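Local coordinates for transmembrane oligosaccharyl transferase (PDB 3WAJ), which belongs to the STT3/AglB family of membrane proteins, joining a helical transmembrane part of the GT-C clan to globular domains, with a zinc ion bound in its N-terminal part, at residues P48-R53 / P70-P75; T508-N513 / V605-S610; Y693-E698 / R805-W810. One frame throughout, in Å; residues are numbered along the deposited sequence.

Interaction 1 of 3, residues P48-R53 / P70-P75; sequences PWYYYR and PFTYYP
The guanidinium of Arg-53 and the ring of Phe-71 stand at 77° to one another, too steep for a stack, and each approaches the other's flat group obliquely. The touching atoms are Arg-53 NH2 and Phe-71 CB, 3.8 Å apart, with Phe-71 CD2 at 4.1 Å from the same NH2. In the GT-C-type N-terminal part of the protein, this contact sets helix 47-60 against the irregular loop 70-75. Within the loop, Pro-75 CB lies 3.6 Å above the plane of the Tyr-74 ring, over its centre, across a cis peptide bond. Of the two helix side chains, about one turn apart, Arg-53 points toward the loop from its CB, whereas only the hydroxyl end of Tyr-50 comes near. With CG of Arg-53 anti to the backbone N (chi1 176°), the bend at chi2 (-78°) carries the guanidinium to Phe-71 CB. Its charge is met by several partners: NE forms salt bridges with Asp-69 and Glu-558, NH2 a hydrogen bond with Tyr-528 OH, and NH1 one with Tyr-524 O. Asp-69 OD2 also takes a hydrogen bond with the hydroxyl of Tyr-50, tying both helix side chains together. Helix 47-60 begins at Asp-47, a ligand of the zinc ion, and the Tyr-50 side chain lies about 9 Å from the metal. Across the contact, Tyr-50 OH meets the methyl of Thr-72, with OH and CG2 4.2 Å apart.

Interaction 2 of 3, residues T508-N513 / V605-S610; sequences TWMREN and VKYVVS
Helix 508-513 passes over strand 605-610 at a distance suited to side-chain packing alone, the closest alpha carbons being those of Met-510 and Tyr-607, 9.5 Å apart, and no hydrogen bond joins the two segments. The arrangement, with both segments in the AglB core domain, is a helix laid on the face of a mixed beta sheet. Strand 605-611 is an inner strand of that sheet, parallel to 546-548 and antiparallel to 771-776. Met-510 spans the gap. Its CG is anti to the backbone N (chi1 174°) and the chain runs out straight to SD, then bends at chi3 (-77°), which brings the methyl onto the strand. There Met-510 CE meets Val-609 CG2 tip to tip at 3.5 Å. The same methyl lies 4.0 Å from Tyr-607 CB, so it bridges two residues that share one face of the strand, Val-608 between them pointing away. Toward the Tyr-607 ring CE stands obliquely. That ring is fixed otherwise, edge-to-face with Tyr-545 and by a hydrogen bond between its hydroxyl and that of Tyr-832. Ile-773 and Val-547, from the neighbouring strands, also touch Met-510, so the buried methionine packs against three adjacent strands. At the helix end, the Asn-513 amide folds back over Trp-509, its ND2 3.2 Å above one face of the indole and offset toward the rim. The other face is stacked by Tyr-697. Trp-509 O is gripped from opposite faces of its carbonyl plane, by Glu-512 N and by the side-chain amide of Asn-513. The latter bond is nearly straight, ND2 to Trp-509 O 2.8 Å with an N-H...O angle of 160°.

Interaction 3 of 3, residues Y693-E698 / R805-W810; sequences YRMIYE and RTFEYW
Glu-698 and Arg-805 meet at about a right angle along their chains, their carboxylate and guanidinium planes 54° apart, in a buried bidentate salt bridge between edge strand 693-698 of the mixed beta sheet and the residue leading into edge strand 806-814 of the antiparallel sheet of the peripheral domain. Side chains alone span the distance: the closest alpha carbons, of Glu-698 and Arg-805, are 9.8 Å apart, and no backbone bond joins the segments. The grip is side-on. Arg-805 NE reaches Glu-698 OE2 at 2.8 Å, on the syn lone pair, while NH2 reaches OE1 at 2.6 Å from above the carboxylate plane (44° out of it). The unequal approach is consistent with the twist between the planes. Arg-805 runs out extended before turning at chi3 (71°), which presents its NE and NH2 edge to the glutamate. Further partners hold the pair: Asp-686 binds Arg-805 NH1, Thr-801 OG1 bonds to Glu-698 OE2, and the Gly-769 amide to OE1. Both charges are therefore probably retained despite burial. Beside the bridge, Met-695 crosses Arg-805 at about a right angle, its CE 4.0 Å from NH2. A classic beta bulge at Ile-696 and Tyr-697, both facing Ile-773, separates Met-695 from Glu-698. The thioether also makes an oblique Met-aromatic contact with Phe-807: SD lies 5.3 Å from the ring centroid, and 4.1 Å from Phe-807 CE1.

Overall arrangement
From the N terminus the three contacts follow in series, none nesting in or crossing another. Interaction 1 closes a short excursion of 16 residues in the STT3 N-terminal part, near the zinc site. Interaction 2 then spans 91 residues of the core, and interaction 3 another 106, ending in the peripheral domain. The centres of 1 and 2, and of 2 and 3, are each 15 Å apart; the first pair comes within about 5 Å (nearest atoms) without touching, and the second pair is in contact. Trp-509 and Tyr-607 pack on Ile-696, and Val-608 meets Tyr-693. Segments 605-610 and 693-698 lie in one mixed sheet, which therefore ties helix 501-513 to the peripheral domain.

Interaction 1 of 3, residues P48-R53 / P70-P75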
loop_
_atom_site.group_PDB
_atom_site.type_symbol
_atom_site.label_atom_id
_atom_site.label_comp_id
_atom_site.label_asym_id
_atom_site.label_seq_id
_atom_site.Cartn_x
_atom_site.Cartn_y
_atom_site.Cartn_z
ATOM N N PRO A 48 4.117 5.136 3.983
ATOM C CA PRO A 48 4.877 6.050 4.849
ATOM C C PRO A 48 6.366 6.089 4.509
ATOM O O PRO A 48 6.998 7.122 4.716
ATOM C CB PRO A 48 4.655 5.475 6.254
ATOM C CG PRO A 48 3.317 4.765 6.153
ATOM C CD PRO A 48 3.330 4.161 4.765
ATOM N N TRP A 49 6.928 4.998 4.000
ATOM C CA TRP A 49 8.325 5.051 3.575
ATOM C C TRP A 49 8.542 5.993 2.388
ATOM O O TRP A 49 9.608 6.597 2.251
ATOM C CB TRP A 49 8.864 3.650 3.288
ATOM C CG TRP A 49 8.905 2.843 4.555
ATOM C CD1 TRP A 49 7.872 2.144 5.114
ATOM C CD2 TRP A 49 10.023 2.704 5.461
ATOM N NE1 TRP A 49 8.281 1.564 6.297
ATOM C CE2 TRP A 49 9.593 1.893 6.534
ATOM C CE3 TRP A 49 11.330 3.188 5.467
ATOM C CZ2 TRP A 49 10.438 1.538 7.601
ATOM C CZ3 TRP A 49 12.178 2.831 6.531
ATOM C CH2 TRP A 49 11.724 2.014 7.580
ATOM N N TYR A 50 7.534 6.123 1.534
ATOM C CA TYR A 50 7.665 7.000 0.380
ATOM C C TYR A 50 7.484 8.472 0.770
ATOM O O TYR A 50 8.178 9.342 0.233
ATOM C CB TYR A 50 6.701 6.601 -0.751
ATOM C CG TYR A 50 7.087 7.262 -2.040
ATOM C CD1 TYR A 50 8.208 6.827 -2.747
ATOM C CD2 TYR A 50 6.371 8.347 -2.537
ATOM C CE1 TYR A 50 8.604 7.427 -3.939
ATOM C CE2 TYR A 50 6.750 8.964 -3.749
ATOM C CZ TYR A 50 7.873 8.493 -4.436
ATOM O OH TYR A 50 8.276 9.084 -5.609
ATOM N N TYR A 51 6.558 8.758 1.692
ATOM C CA TYR A 51 6.512 10.102 2.280
ATOM C C TYR A 51 7.886 10.484 2.814
ATOM O O TYR A 51 8.402 11.557 2.526
ATOM C CB TYR A 51 5.429 10.244 3.359
ATOM C CG TYR A 51 4.159 10.726 2.726
ATOM C CD1 TYR A 51 4.087 11.995 2.166
ATOM C CD2 TYR A 51 3.055 9.889 2.611
ATOM C CE1 TYR A 51 2.944 12.423 1.517
ATOM C CE2 TYR A 51 1.900 10.313 1.981
ATOM C CZ TYR A 51 1.853 11.568 1.431
ATOM O OH TYR A 51 0.701 11.977 0.811
ATOM N N TYR A 52 8.472 9.564 3.564
ATOM C CA TYR A 52 9.798 9.717 4.127
ATOM C C TYR A 52 10.799 10.088 3.035
ATOM O O TYR A 52 11.555 11.053 3.184
ATOM C CB TYR A 52 10.157 8.406 4.826
ATOM C CG TYR A 52 11.581 8.214 5.277
ATOM C CD1 TYR A 52 12.283 7.060 4.906
ATOM C CD2 TYR A 52 12.221 9.140 6.097
ATOM C CE1 TYR A 52 13.577 6.827 5.327
ATOM C CE2 TYR A 52 13.548 8.916 6.524
ATOM C CZ TYR A 52 14.204 7.749 6.134
ATOM O OH TYR A 52 15.492 7.495 6.535
ATOM N N ARG A 53 10.784 9.332 1.938
ATOM C CA ARG A 53 11.654 9.596 0.799
ATOM C C ARG A 53 11.434 11.030 0.291
ATOM O O ARG A 53 12.394 11.764 0.034
ATOM C CB ARG A 53 11.409 8.554 -0.313
ATOM C CG ARG A 53 12.196 8.748 -1.625
ATOM C CD ARG A 53 11.593 9.854 -2.557
ATOM N NE ARG A 53 12.350 9.933 -3.805
ATOM C CZ ARG A 53 13.562 10.473 -3.902
ATOM N NH1 ARG A 53 14.131 11.019 -2.837
ATOM N NH2 ARG A 53 14.194 10.482 -5.065
ATOM N N PRO A 70 12.551 9.754 -10.681
ATOM C CA PRO A 70 13.179 8.749 -11.543
ATOM C C PRO A 70 13.819 7.622 -10.747
ATOM O O PRO A 70 14.285 6.637 -11.331
ATOM C CB PRO A 70 14.262 9.555 -12.288
ATOM C CG PRO A 70 14.551 10.711 -11.392
ATOM C CD PRO A 70 13.228 11.062 -10.769
ATOM N N PHE A 71 13.837 7.775 -9.427
ATOM C CA PHE A 71 14.483 6.807 -8.542
ATOM C C PHE A 71 13.584 5.581 -8.351
ATOM O O PHE A 71 14.034 4.528 -7.886
ATOM C CB PHE A 71 14.760 7.444 -7.195
ATOM C CG PHE A 71 16.115 7.115 -6.614
ATOM C CD1 PHE A 71 16.357 5.875 -6.035
ATOM C CD2 PHE A 71 17.124 8.080 -6.582
ATOM C CE1 PHE A 71 17.573 5.585 -5.479
ATOM C CE2 PHE A 71 18.351 7.793 -6.016
ATOM C CZ PHE A 71 18.578 6.535 -5.466
ATOM N N THR A 72 12.311 5.720 -8.711
ATOM C CA THR A 72 11.382 4.597 -8.654
ATOM C C THR A 72 10.833 4.228 -10.036
ATOM O O THR A 72 11.062 4.945 -11.013
ATOM C CB THR A 72 10.250 4.872 -7.672
ATOM O OG1 THR A 72 9.585 3.644 -7.369
ATOM C CG2 THR A 72 9.271 5.896 -8.234
ATOM N N TYR A 73 10.126 3.102 -10.122
ATOM C CA TYR A 73 9.637 2.614 -11.418
ATOM C C TYR A 73 10.769 2.621 -12.468
ATOM O O TYR A 73 10.621 3.119 -13.594
ATOM C CB TYR A 73 8.394 3.424 -11.864
ATOM C CG TYR A 73 7.753 2.976 -13.169
ATOM C CD1 TYR A 73 7.877 1.662 -13.627
ATOM C CD2 TYR A 73 7.040 3.875 -13.950
ATOM C CE1 TYR A 73 7.309 1.264 -14.822
ATOM C CE2 TYR A 73 6.473 3.492 -15.164
ATOM C CZ TYR A 73 6.608 2.187 -15.593
ATOM O OH TYR A 73 6.043 1.806 -16.788
ATOM N N TYR A 74 11.903 2.045 -12.097
ATOM C CA TYR A 74 13.068 2.021 -12.970
ATOM C C TYR A 74 12.831 1.169 -14.223
ATOM O O TYR A 74 12.266 0.078 -14.147
ATOM C CB TYR A 74 14.267 1.495 -12.184
ATOM C CG TYR A 74 15.578 1.568 -12.928
ATOM C CD1 TYR A 74 16.334 2.738 -12.948
ATOM C CD2 TYR A 74 16.080 0.455 -13.581
ATOM C CE1 TYR A 74 17.557 2.791 -13.620
ATOM C CE2 TYR A 74 17.287 0.500 -14.259
ATOM C CZ TYR A 74 18.024 1.671 -14.277
ATOM O OH TYR A 74 19.246 1.700 -14.945
ATOM N N PRO A 75 13.297 1.650 -15.382
ATOM C CA PRO A 75 14.029 2.906 -15.558
ATOM C C PRO A 75 13.179 4.003 -16.172
ATOM O O PRO A 75 13.688 4.727 -17.040
ATOM C CB PRO A 75 15.084 2.516 -16.588
ATOM C CG PRO A 75 14.253 1.607 -17.541
ATOM C CD PRO A 75 13.269 0.853 -16.625
#

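Interaction 2 of 3, residues T508-N513 / V605-S610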
loop_
_atom_site.group_PDB
_atom_site.type_symbol
_atom_site.label_atom_id
_atom_site.label_comp_id
_atom_site.label_asym_id
_atom_site.label_seq_id
_atom_site.Cartn_x
_atom_site.Cartn_y
_atom_site.Cartn_z
ATOM N N THR A 508 19.535 -2.330 4.102
ATOM C CA THR A 508 20.673 -1.535 4.583
ATOM C C THR A 508 21.959 -2.166 4.099
ATOM O O THR A 508 22.896 -1.466 3.723
ATOM C CB THR A 508 20.749 -1.358 6.117
ATOM O OG1 THR A 508 20.746 -2.639 6.747
ATOM C CG2 THR A 508 19.594 -0.509 6.631
ATOM N N TRP A 509 22.003 -3.495 4.101
ATOM C CA TRP A 509 23.158 -4.202 3.555
ATOM C C TRP A 509 23.377 -3.814 2.093
ATOM O O TRP A 509 24.490 -3.486 1.687
ATOM C CB TRP A 509 22.982 -5.720 3.665
ATOM C CG TRP A 509 24.172 -6.471 3.129
ATOM C CD1 TRP A 509 25.295 -6.841 3.828
ATOM C CD2 TRP A 509 24.377 -6.924 1.773
ATOM N NE1 TRP A 509 26.174 -7.493 2.993
ATOM C CE2 TRP A 509 25.641 -7.558 1.730
ATOM C CE3 TRP A 509 23.616 -6.843 0.595
ATOM C CZ2 TRP A 509 26.164 -8.125 0.553
ATOM C CZ3 TRP A 509 24.128 -7.411 -0.576
ATOM C CH2 TRP A 509 25.392 -8.046 -0.587
ATOM N N MET A 510 22.302 -3.862 1.311
ATOM C CA MET A 510 22.355 -3.528 -0.104
ATOM C C MET A 510 22.916 -2.131 -0.328
ATOM O O MET A 510 23.774 -1.931 -1.196
ATOM C CB MET A 510 20.968 -3.665 -0.767
ATOM C CG MET A 510 20.955 -3.187 -2.214
ATOM S SD MET A 510 19.430 -3.543 -3.093
ATOM C CE MET A 510 19.592 -5.284 -3.476
ATOM N N ARG A 511 22.455 -1.178 0.481
ATOM C CA ARG A 511 22.893 0.218 0.355
ATOM C C ARG A 511 24.406 0.339 0.483
ATOM O O ARG A 511 25.034 1.182 -0.162
ATOM C CB ARG A 511 22.200 1.094 1.408
ATOM C CG ARG A 511 22.739 2.538 1.500
ATOM C CD ARG A 511 21.878 3.395 2.434
ATOM N NE ARG A 511 22.308 4.794 2.527
ATOM C CZ ARG A 511 21.669 5.742 3.212
ATOM N NH1 ARG A 511 20.561 5.453 3.867
ATOM N NH2 ARG A 511 22.136 6.980 3.218
ATOM N N GLU A 512 24.978 -0.538 1.300
ATOM C CA GLU A 512 26.384 -0.449 1.666
ATOM C C GLU A 512 27.287 -1.292 0.769
ATOM O O GLU A 512 28.457 -0.986 0.602
ATOM C CB GLU A 512 26.561 -0.840 3.144
ATOM C CG GLU A 512 28.002 -0.761 3.671
ATOM C CD GLU A 512 28.545 0.667 3.756
ATOM O OE1 GLU A 512 27.738 1.628 3.747
ATOM O OE2 GLU A 512 29.785 0.825 3.836
ATOM N N ASN A 513 26.735 -2.330 0.156
ATOM C CA ASN A 513 27.579 -3.350 -0.470
ATOM C C ASN A 513 27.399 -3.529 -1.977
ATOM O O ASN A 513 28.024 -4.394 -2.572
ATOM C CB ASN A 513 27.416 -4.701 0.263
ATOM C CG ASN A 513 27.905 -4.635 1.710
ATOM O OD1 ASN A 513 29.098 -4.791 1.976
ATOM N ND2 ASN A 513 26.991 -4.374 2.642
ATOM N N VAL A 605 18.415 -4.603 -15.129
ATOM C CA VAL A 605 18.535 -4.983 -13.727
ATOM C C VAL A 605 19.919 -5.541 -13.422
ATOM O O VAL A 605 20.532 -6.211 -14.253
ATOM C CB VAL A 605 17.401 -5.926 -13.223
ATOM C CG1 VAL A 605 16.262 -6.022 -14.222
ATOM C CG2 VAL A 605 17.945 -7.295 -12.868
ATOM N N LYS A 606 20.410 -5.236 -12.228
ATOM C CA LYS A 606 21.662 -5.792 -11.765
ATOM C C LYS A 606 21.471 -6.622 -10.475
ATOM O O LYS A 606 22.283 -7.491 -10.146
ATOM C CB LYS A 606 22.690 -4.679 -11.552
ATOM C CG LYS A 606 24.078 -5.225 -11.310
ATOM C CD LYS A 606 25.125 -4.146 -10.994
ATOM C CE LYS A 606 26.526 -4.768 -11.152
ATOM N NZ LYS A 606 27.537 -4.088 -10.311
ATOM N N TYR A 607 20.392 -6.359 -9.750
ATOM C CA TYR A 607 20.085 -7.144 -8.553
ATOM C C TYR A 607 18.642 -7.583 -8.520
ATOM O O TYR A 607 17.746 -6.872 -8.987
ATOM C CB TYR A 607 20.416 -6.376 -7.271
ATOM C CG TYR A 607 21.866 -6.009 -7.222
ATOM C CD1 TYR A 607 22.803 -6.918 -6.751
ATOM C CD2 TYR A 607 22.309 -4.777 -7.696
ATOM C CE1 TYR A 607 24.139 -6.612 -6.721
ATOM C CE2 TYR A 607 23.655 -4.450 -7.670
ATOM C CZ TYR A 607 24.566 -5.380 -7.183
ATOM O OH TYR A 607 25.910 -5.094 -7.149
ATOM N N VAL A 608 18.443 -8.776 -7.975
ATOM C CA VAL A 608 17.121 -9.336 -7.757
ATOM C C VAL A 608 16.975 -9.490 -6.238
ATOM O O VAL A 608 17.898 -9.966 -5.573
ATOM C CB VAL A 608 16.999 -10.732 -8.411
ATOM C CG1 VAL A 608 15.574 -11.272 -8.285
ATOM C CG2 VAL A 608 17.447 -10.705 -9.879
ATOM N N VAL A 609 15.837 -9.075 -5.688
ATOM C CA VAL A 609 15.533 -9.334 -4.283
ATOM C C VAL A 609 14.261 -10.174 -4.183
ATOM O O VAL A 609 13.192 -9.778 -4.681
ATOM C CB VAL A 609 15.348 -8.043 -3.472
ATOM C CG1 VAL A 609 15.098 -8.384 -2.001
ATOM C CG2 VAL A 609 16.563 -7.107 -3.623
ATOM N N SER A 610 14.373 -11.338 -3.545
ATOM C CA SER A 610 13.258 -12.276 -3.475
ATOM C C SER A 610 13.005 -12.691 -2.042
ATOM O O SER A 610 13.950 -12.935 -1.270
ATOM C CB SER A 610 13.550 -13.506 -4.351
ATOM O OG SER A 610 12.682 -14.589 -4.060
#

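Interaction 3 of 3, residues Y693-E698 / R805-W810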
loop_
_atom_site.group_PDB
_atom_site.type_symbol
_atom_site.label_atom_id
_atom_site.label_comp_id
_atom_site.label_asym_id
_atom_site.label_seq_id
_atom_site.Cartn_x
_atom_site.Cartn_y
_atom_site.Cartn_z
ATOM N N TYR A 693 22.937 -15.515 -12.722
ATOM C CA TYR A 693 22.543 -15.035 -11.395
ATOM C C TYR A 693 23.324 -15.781 -10.334
ATOM O O TYR A 693 23.551 -16.979 -10.474
ATOM C CB TYR A 693 21.031 -15.227 -11.176
ATOM C CG TYR A 693 20.231 -14.468 -12.188
ATOM C CD1 TYR A 693 19.724 -13.225 -11.890
ATOM C CD2 TYR A 693 20.029 -14.973 -13.462
ATOM C CE1 TYR A 693 19.017 -12.500 -12.830
ATOM C CE2 TYR A 693 19.327 -14.245 -14.424
ATOM C CZ TYR A 693 18.823 -13.018 -14.094
ATOM O OH TYR A 693 18.123 -12.297 -15.030
ATOM N N ARG A 694 23.742 -15.079 -9.283
ATOM C CA ARG A 694 24.436 -15.708 -8.145
ATOM C C ARG A 694 23.842 -15.113 -6.884
ATOM O O ARG A 694 23.421 -13.948 -6.888
ATOM C CB ARG A 694 25.958 -15.448 -8.199
ATOM C CG ARG A 694 26.358 -13.970 -8.370
ATOM C CD ARG A 694 27.852 -13.795 -8.264
ATOM N NE ARG A 694 28.301 -12.407 -8.397
ATOM C CZ ARG A 694 29.580 -12.033 -8.441
ATOM N NH1 ARG A 694 30.540 -12.940 -8.371
ATOM N NH2 ARG A 694 29.898 -10.758 -8.562
ATOM N N MET A 695 23.775 -15.890 -5.812
ATOM C CA MET A 695 23.325 -15.329 -4.549
ATOM C C MET A 695 24.482 -14.524 -3.962
ATOM O O MET A 695 25.643 -14.924 -4.083
ATOM C CB MET A 695 22.889 -16.446 -3.606
ATOM C CG MET A 695 22.483 -15.999 -2.204
ATOM S SD MET A 695 21.547 -17.304 -1.405
ATOM C CE MET A 695 22.003 -16.942 0.235
ATOM N N ILE A 696 24.183 -13.382 -3.351
ATOM C CA ILE A 696 25.247 -12.591 -2.735
ATOM C C ILE A 696 25.029 -12.362 -1.249
ATOM O O ILE A 696 25.972 -12.013 -0.524
ATOM C CB ILE A 696 25.459 -11.247 -3.441
ATOM C CG1 ILE A 696 24.184 -10.410 -3.398
ATOM C CG2 ILE A 696 25.913 -11.466 -4.868
ATOM C CD1 ILE A 696 24.326 -9.063 -4.101
ATOM N N TYR A 697 23.786 -12.563 -0.809
ATOM C CA TYR A 697 23.371 -12.327 0.578
ATOM C C TYR A 697 22.013 -12.975 0.861
ATOM O O TYR A 697 21.128 -12.962 -0.000
ATOM C CB TYR A 697 23.282 -10.811 0.831
ATOM C CG TYR A 697 22.743 -10.384 2.190
ATOM C CD1 TYR A 697 21.369 -10.342 2.447
ATOM C CD2 TYR A 697 23.606 -9.960 3.201
ATOM C CE1 TYR A 697 20.876 -9.920 3.690
ATOM C CE2 TYR A 697 23.121 -9.541 4.437
ATOM C CZ TYR A 697 21.758 -9.524 4.674
ATOM O OH TYR A 697 21.281 -9.113 5.892
ATOM N N GLU A 698 21.836 -13.526 2.060
ATOM C CA GLU A 698 20.490 -13.852 2.558
ATOM C C GLU A 698 20.350 -13.416 4.014
ATOM O O GLU A 698 21.335 -13.309 4.743
ATOM C CB GLU A 698 20.158 -15.348 2.427
ATOM C CG GLU A 698 20.916 -16.261 3.406
ATOM C CD GLU A 698 20.424 -17.724 3.362
ATOM O OE1 GLU A 698 19.301 -17.983 2.863
ATOM O OE2 GLU A 698 21.154 -18.630 3.834
ATOM N N ARG A 805 24.831 -21.508 5.889
ATOM C CA ARG A 805 24.008 -22.556 5.293
ATOM C C ARG A 805 24.629 -22.918 3.958
ATOM O O ARG A 805 25.164 -22.044 3.263
ATOM C CB ARG A 805 22.583 -22.051 5.076
ATOM C CG ARG A 805 21.702 -22.967 4.236
ATOM C CD ARG A 805 20.274 -22.424 4.163
ATOM N NE ARG A 805 20.170 -21.214 3.350
ATOM C CZ ARG A 805 19.925 -21.212 2.039
ATOM N NH1 ARG A 805 19.748 -22.356 1.397
ATOM N NH2 ARG A 805 19.856 -20.066 1.368
ATOM N N THR A 806 24.581 -24.197 3.599
ATOM C CA THR A 806 25.111 -24.628 2.309
ATOM C C THR A 806 24.032 -25.175 1.374
ATOM O O THR A 806 22.966 -25.613 1.811
ATOM C CB THR A 806 26.238 -25.661 2.467
ATOM O OG1 THR A 806 25.720 -26.844 3.090
ATOM C CG2 THR A 806 27.368 -25.081 3.301
ATOM N N PHE A 807 24.326 -25.138 0.079
ATOM C CA PHE A 807 23.480 -25.768 -0.926
ATOM C C PHE A 807 24.379 -26.025 -2.108
ATOM O O PHE A 807 25.465 -25.445 -2.194
ATOM C CB PHE A 807 22.288 -24.873 -1.330
ATOM C CG PHE A 807 22.683 -23.531 -1.905
ATOM C CD1 PHE A 807 22.676 -22.390 -1.101
ATOM C CD2 PHE A 807 23.062 -23.404 -3.242
ATOM C CE1 PHE A 807 23.044 -21.137 -1.617
ATOM C CE2 PHE A 807 23.430 -22.153 -3.765
ATOM C CZ PHE A 807 23.415 -21.018 -2.941
ATOM N N GLU A 808 23.944 -26.890 -3.018
ATOM C CA GLU A 808 24.747 -27.195 -4.194
ATOM C C GLU A 808 24.306 -26.373 -5.396
ATOM O O GLU A 808 23.109 -26.315 -5.714
ATOM C CB GLU A 808 24.671 -28.692 -4.520
ATOM C CG GLU A 808 25.418 -29.575 -3.535
ATOM C CD GLU A 808 26.898 -29.237 -3.463
ATOM O OE1 GLU A 808 27.573 -29.213 -4.522
ATOM O OE2 GLU A 808 27.381 -28.978 -2.340
ATOM N N TYR A 809 25.265 -25.713 -6.045
ATOM C CA TYR A 809 25.023 -25.143 -7.364
ATOM C C TYR A 809 25.239 -26.249 -8.390
ATOM O O TYR A 809 26.267 -26.931 -8.376
ATOM C CB TYR A 809 25.971 -23.973 -7.661
ATOM C CG TYR A 809 25.834 -23.453 -9.086
ATOM C CD1 TYR A 809 24.890 -22.486 -9.401
ATOM C CD2 TYR A 809 26.633 -23.944 -10.122
ATOM C CE1 TYR A 809 24.744 -22.011 -10.704
ATOM C CE2 TYR A 809 26.490 -23.471 -11.432
ATOM C CZ TYR A 809 25.544 -22.504 -11.709
ATOM O OH TYR A 809 25.382 -22.021 -12.988
ATOM N N TRP A 810 24.270 -26.429 -9.279
ATOM C CA TRP A 810 24.397 -27.396 -10.367
ATOM C C TRP A 810 24.009 -26.748 -11.683
ATOM O O TRP A 810 23.089 -25.938 -11.728
ATOM C CB TRP A 810 23.463 -28.584 -10.138
ATOM C CG TRP A 810 23.972 -29.629 -9.198
ATOM C CD1 TRP A 810 23.661 -29.771 -7.872
ATOM C CD2 TRP A 810 24.861 -30.707 -9.519
ATOM N NE1 TRP A 810 24.308 -30.864 -7.349
ATOM C CE2 TRP A 810 25.052 -31.456 -8.338
ATOM C CE3 TRP A 810 25.515 -31.107 -10.689
ATOM C CZ2 TRP A 810 25.877 -32.586 -8.295
ATOM C CZ3 TRP A 810 26.334 -32.230 -10.645
ATOM C CH2 TRP A 810 26.506 -32.955 -9.457
#